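Local coordinates for F5/8 type C domain protein (Clostridium perfringens, PDB 7JRM) that probably binds mucin-type glycans through a calcium-containing carbohydrate-binding module, as part of a large, multidomain O-glycopeptidase, at residues V293-L307 with T317-T329. Sequence-based numbering, arbitrary orientation.
Sequences VDLNAVINIPDKYLL and TGDITLGDMYSLT
Leu295 and Thr321 meet where a type I turn, Asp294 to Ala297, reaches the residues that open helix 322-326; from Ala297 the chain runs extended toward helix 304-314. The Leu295 carbonyl O, within the turn, takes two donors: Thr321 OG1 at 3.1 Å, nearly in line with the C=O bond, and Gly323 N, at a C=O...N angle of 113°. The Thr321 side chain starts with CB 3.3 Å from Leu295 O. Because chi1 (76°) sets OG1 between the backbone N and the carbonyl carbon, the hydroxyl donates to Leu295 O and still accepts from Asp324 N at 2.9 Å, while the methyl CG2 turns to Asn296 O. Thr321 N donates to Asp324 OD2, completing a capping box. Leu322 N reaches Ala297 O and Ile299 N reaches Ile320 O, a single beta bridge between Val298 and Thr321. Water 1 continues the pairing, accepting from Ile320 N and donating to Ile299 O.

Ile299 lays CG1 against Met325 CG (3.8 Å) and brings CD1 to Leu322 CD1. Ile320 takes Ile301 CD1 at its CB and Leu307 CD1 at its CG1 (3.7 Å). Leu295 CD2 approaches CD2 of the Tyr326 ring obliquely, and Leu322 CG lies over one ring face, offset toward the rim. Beyond helix 322-326 the chain enters strand 330-332, at the edge of a parallel set with 350-352 and 372-384 whose sequence is consistent with leucine-rich repeats.

Carbonyls of the turn and of the extended chain after it bind amides in the first turn of helix 322-326, two N-H groups with no acceptor within the helix. Helix capping is thereby coupled to strand-like pairing, beside apolar contacts that join the approach to helix 304-314, and Leu307 in its first turn, to Ile320 and one side of helix 322-326.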
loop_
_atom_site.group_PDB
_atom_site.type_symbol
_atom_site.label_atom_id
_atom_site.label_comp_id
_atom_site.label_asym_id
_atom_site.label_seq_id
_atom_site.Cartn_x
_atom_site.Cartn_y
_atom_site.Cartn_z
ATOM N N VAL A 293 12.741 21.715 9.681
ATOM C CA VAL A 293 14.051 22.248 9.324
ATOM C C VAL A 293 14.107 23.728 9.681
ATOM O O VAL A 293 13.077 24.360 9.937
ATOM C CB VAL A 293 14.369 22.040 7.831
ATOM C CG1 VAL A 293 14.184 20.587 7.435
ATOM C CG2 VAL A 293 13.502 22.939 6.971
ATOM N N ASP A 294 15.313 24.289 9.696
ATOM C CA ASP A 294 15.519 25.721 9.900
ATOM C C ASP A 294 16.343 26.219 8.718
ATOM O O ASP A 294 17.569 26.084 8.709
ATOM C CB ASP A 294 16.211 26.003 11.229
ATOM C CG ASP A 294 16.396 27.491 11.493
ATOM O OD1 ASP A 294 15.776 28.314 10.790
ATOM O OD2 ASP A 294 17.172 27.833 12.408
ATOM N N LEU A 295 15.667 26.794 7.722
ATOM C CA LEU A 295 16.350 27.303 6.539
ATOM C C LEU A 295 17.219 28.519 6.831
ATOM O O LEU A 295 17.917 28.987 5.924
ATOM C CB LEU A 295 15.329 27.646 5.454
ATOM C CG LEU A 295 14.455 26.498 4.944
ATOM C CD1 LEU A 295 13.612 26.952 3.763
ATOM C CD2 LEU A 295 15.307 25.295 4.566
ATOM N N ASN A 296 17.209 29.031 8.062
ATOM C CA ASN A 296 18.020 30.180 8.442
ATOM C C ASN A 296 19.253 29.806 9.254
ATOM O O ASN A 296 20.112 30.666 9.469
ATOM C CB ASN A 296 17.177 31.180 9.243
ATOM C CG ASN A 296 15.987 31.695 8.462
ATOM O OD1 ASN A 296 14.857 31.680 8.950
ATOM N ND2 ASN A 296 16.233 32.155 7.242
ATOM N N ALA A 297 19.362 28.558 9.704
ATOM C CA ALA A 297 20.502 28.149 10.517
ATOM C C ALA A 297 21.786 28.173 9.697
ATOM O O ALA A 297 21.807 27.771 8.530
ATOM C CB ALA A 297 20.270 26.753 11.091
ATOM N N VAL A 298 22.863 28.645 10.316
ATOM C CA VAL A 298 24.147 28.764 9.634
ATOM C C VAL A 298 24.799 27.392 9.537
ATOM O O VAL A 298 24.764 26.597 10.485
ATOM C CB VAL A 298 25.055 29.773 10.362
ATOM C CG1 VAL A 298 25.182 29.419 11.837
ATOM C CG2 VAL A 298 26.427 29.840 9.703
ATOM N N ILE A 299 25.388 27.105 8.379
ATOM C CA ILE A 299 26.110 25.860 8.141
ATOM C C ILE A 299 27.587 26.101 8.413
ATOM O O ILE A 299 28.154 27.104 7.963
ATOM C CB ILE A 299 25.890 25.355 6.705
ATOM C CG1 ILE A 299 24.400 25.137 6.439
ATOM C CG2 ILE A 299 26.674 24.072 6.460
ATOM C CD1 ILE A 299 23.733 24.205 7.428
ATOM N N ASN A 300 28.212 25.185 9.151
ATOM C CA ASN A 300 29.634 25.287 9.461
ATOM C C ASN A 300 30.438 24.829 8.250
ATOM O O ASN A 300 30.422 23.646 7.894
ATOM C CB ASN A 300 29.975 24.455 10.695
ATOM C CG ASN A 300 31.445 24.530 11.059
ATOM O OD1 ASN A 300 32.151 23.523 11.048
ATOM N ND2 ASN A 300 31.913 25.730 11.384
ATOM N N ILE A 301 31.136 25.764 7.615
ATOM C CA ILE A 301 31.990 25.461 6.469
ATOM C C ILE A 301 33.427 25.816 6.835
ATOM O O ILE A 301 33.831 26.979 6.693
ATOM C CB ILE A 301 31.528 26.215 5.211
ATOM C CG1 ILE A 301 30.035 25.986 4.970
ATOM C CG2 ILE A 301 32.339 25.779 4.000
ATOM C CD1 ILE A 301 29.478 26.765 3.797
ATOM N N PRO A 302 34.227 24.858 7.310
ATOM C CA PRO A 302 35.593 25.200 7.740
ATOM C C PRO A 302 36.500 25.631 6.601
ATOM O O PRO A 302 37.372 26.483 6.814
ATOM C CB PRO A 302 36.091 23.905 8.400
ATOM C CG PRO A 302 35.238 22.824 7.827
ATOM C CD PRO A 302 33.902 23.440 7.541
ATOM N N ASP A 303 36.331 25.074 5.404
ATOM C CA ASP A 303 37.149 25.459 4.257
ATOM C C ASP A 303 36.675 26.815 3.750
ATOM O O ASP A 303 35.545 26.947 3.267
ATOM C CB ASP A 303 37.070 24.397 3.163
ATOM C CG ASP A 303 38.182 24.527 2.135
ATOM O OD1 ASP A 303 38.667 23.483 1.653
ATOM O OD2 ASP A 303 38.567 25.668 1.801
ATOM N N LYS A 304 37.540 27.826 3.857
ATOM C CA LYS A 304 37.172 29.166 3.411
ATOM C C LYS A 304 37.002 29.231 1.899
ATOM O O LYS A 304 36.247 30.073 1.399
ATOM C CB LYS A 304 38.221 30.178 3.870
ATOM N N TYR A 305 37.688 28.358 1.157
ATOM C CA TYR A 305 37.539 28.350 -0.293
ATOM C C TYR A 305 36.206 27.747 -0.716
ATOM O O TYR A 305 35.625 28.174 -1.720
ATOM C CB TYR A 305 38.697 27.592 -0.938
ATOM C CG TYR A 305 40.001 28.360 -0.939
ATOM C CD1 TYR A 305 40.742 28.512 0.227
ATOM C CD2 TYR A 305 40.488 28.936 -2.104
ATOM C CE1 TYR A 305 41.932 29.214 0.232
ATOM C CE2 TYR A 305 41.679 29.641 -2.110
ATOM C CZ TYR A 305 42.397 29.776 -0.939
ATOM O OH TYR A 305 43.581 30.475 -0.940
ATOM N N LEU A 306 35.710 26.757 0.030
ATOM C CA LEU A 306 34.371 26.241 -0.231
ATOM C C LEU A 306 33.313 27.290 0.089
ATOM O O LEU A 306 32.320 27.421 -0.636
ATOM C CB LEU A 306 34.132 24.967 0.580
ATOM C CG LEU A 306 32.742 24.337 0.484
ATOM C CD1 LEU A 306 32.409 23.987 -0.957
ATOM C CD2 LEU A 306 32.645 23.108 1.375
ATOM N N LEU A 307 33.513 28.045 1.171
ATOM C CA LEU A 307 32.598 29.134 1.500
ATOM C C LEU A 307 32.590 30.193 0.405
ATOM O O LEU A 307 31.528 30.698 0.025
ATOM C CB LEU A 307 32.983 29.751 2.845
ATOM C CG LEU A 307 32.364 31.107 3.189
ATOM C CD1 LEU A 307 30.883 30.959 3.488
ATOM C CD2 LEU A 307 33.092 31.746 4.363
ATOM N N THR A 317 27.045 37.437 0.573
ATOM C CA THR A 317 28.160 37.502 1.502
ATOM C C THR A 317 27.706 37.035 2.878
ATOM O O THR A 317 26.509 36.945 3.165
ATOM C CB THR A 317 28.733 38.923 1.598
ATOM O OG1 THR A 317 27.803 39.770 2.284
ATOM C CG2 THR A 317 28.991 39.487 0.212
ATOM N N GLY A 318 28.680 36.732 3.730
ATOM C CA GLY A 318 28.367 36.294 5.075
ATOM C C GLY A 318 28.052 34.809 5.143
ATOM O O GLY A 318 28.500 34.009 4.317
ATOM N N ASP A 319 27.254 34.447 6.142
ATOM C CA ASP A 319 26.974 33.048 6.427
ATOM C C ASP A 319 26.160 32.404 5.310
ATOM O O ASP A 319 25.346 33.050 4.645
ATOM C CB ASP A 319 26.223 32.917 7.752
ATOM C CG ASP A 319 26.750 33.860 8.813
ATOM O OD1 ASP A 319 26.205 34.976 8.939
ATOM O OD2 ASP A 319 27.707 33.484 9.523
ATOM N N ILE A 320 26.393 31.109 5.111
ATOM C CA ILE A 320 25.614 30.290 4.189
ATOM C C ILE A 320 24.643 29.461 5.016
ATOM O O ILE A 320 25.052 28.738 5.932
ATOM C CB ILE A 320 26.519 29.394 3.329
ATOM C CG1 ILE A 320 27.381 30.245 2.394
ATOM C CG2 ILE A 320 25.684 28.404 2.530
ATOM C CD1 ILE A 320 26.585 31.063 1.401
ATOM N N THR A 321 23.357 29.566 4.700
ATOM C CA THR A 321 22.301 28.922 5.464
ATOM C C THR A 321 21.930 27.574 4.850
ATOM O O THR A 321 22.335 27.234 3.736
ATOM C CB THR A 321 21.069 29.830 5.536
ATOM O OG1 THR A 321 20.375 29.799 4.284
ATOM C CG2 THR A 321 21.482 31.265 5.843
ATOM N N LEU A 322 21.150 26.798 5.607
ATOM C CA LEU A 322 20.613 25.551 5.071
ATOM C C LEU A 322 19.684 25.823 3.897
ATOM O O LEU A 322 19.682 25.078 2.910
ATOM C CB LEU A 322 19.880 24.776 6.167
ATOM C CG LEU A 322 19.371 23.376 5.819
ATOM C CD1 LEU A 322 20.536 22.419 5.629
ATOM C CD2 LEU A 322 18.427 22.869 6.897
ATOM N N GLY A 323 18.882 26.888 3.989
ATOM C CA GLY A 323 18.084 27.300 2.847
ATOM C C GLY A 323 18.940 27.635 1.642
ATOM O O GLY A 323 18.573 27.337 0.504
ATOM N N ASP A 324 20.096 28.262 1.878
ATOM C CA ASP A 324 21.064 28.453 0.804
ATOM C C ASP A 324 21.554 27.113 0.272
ATOM O O ASP A 324 21.635 26.911 -0.944
ATOM C CB ASP A 324 22.245 29.291 1.295
ATOM C CG ASP A 324 21.905 30.761 1.425
ATOM O OD1 ASP A 324 21.150 31.276 0.575
ATOM O OD2 ASP A 324 22.401 31.402 2.375
ATOM N N MET A 325 21.874 26.178 1.173
ATOM C CA MET A 325 22.383 24.877 0.750
ATOM C C MET A 325 21.334 24.096 -0.031
ATOM O O MET A 325 21.658 23.421 -1.015
ATOM C CB MET A 325 22.855 24.077 1.964
ATOM C CG MET A 325 24.035 24.695 2.694
ATOM S SD MET A 325 25.523 24.773 1.677
ATOM C CE MET A 325 25.735 23.052 1.244
ATOM N N TYR A 326 20.068 24.179 0.388
ATOM C CA TYR A 326 18.998 23.478 -0.314
ATOM C C TYR A 326 18.790 24.002 -1.728
ATOM O O TYR A 326 18.183 23.307 -2.550
ATOM C CB TYR A 326 17.688 23.590 0.469
ATOM C CG TYR A 326 17.564 22.625 1.628
ATOM C CD1 TYR A 326 18.619 21.796 1.986
ATOM C CD2 TYR A 326 16.387 22.542 2.363
ATOM C CE1 TYR A 326 18.507 20.913 3.045
ATOM C CE2 TYR A 326 16.266 21.663 3.424
ATOM C CZ TYR A 326 17.329 20.850 3.760
ATOM O OH TYR A 326 17.218 19.972 4.814
ATOM N N SER A 327 19.279 25.204 -2.029
ATOM C CA SER A 327 19.054 25.828 -3.325
ATOM C C SER A 327 20.119 25.486 -4.361
ATOM O O SER A 327 19.949 25.839 -5.533
ATOM C CB SER A 327 18.967 27.349 -3.164
ATOM O OG SER A 327 20.229 27.956 -3.373
ATOM N N LEU A 328 21.203 24.814 -3.971
ATOM C CA LEU A 328 22.228 24.424 -4.933
ATOM C C LEU A 328 21.743 23.257 -5.782
ATOM O O LEU A 328 21.492 22.162 -5.268
ATOM C CB LEU A 328 23.534 24.047 -4.236
ATOM C CG LEU A 328 24.475 25.110 -3.654
ATOM C CD1 LEU A 328 24.625 26.298 -4.597
ATOM C CD2 LEU A 328 24.070 25.557 -2.260
ATOM N N THR A 329 21.611 23.494 -7.085
ATOM C CA THR A 329 21.458 22.419 -8.055
ATOM C C THR A 329 22.733 22.168 -8.842
ATOM O O THR A 329 22.945 21.049 -9.319
ATOM C CB THR A 329 20.318 22.730 -9.032
ATOM O OG1 THR A 329 20.637 23.903 -9.791
ATOM C CG2 THR A 329 19.015 22.951 -8.278
HETATM O O HOH W 1 28.304 29.907 6.484
#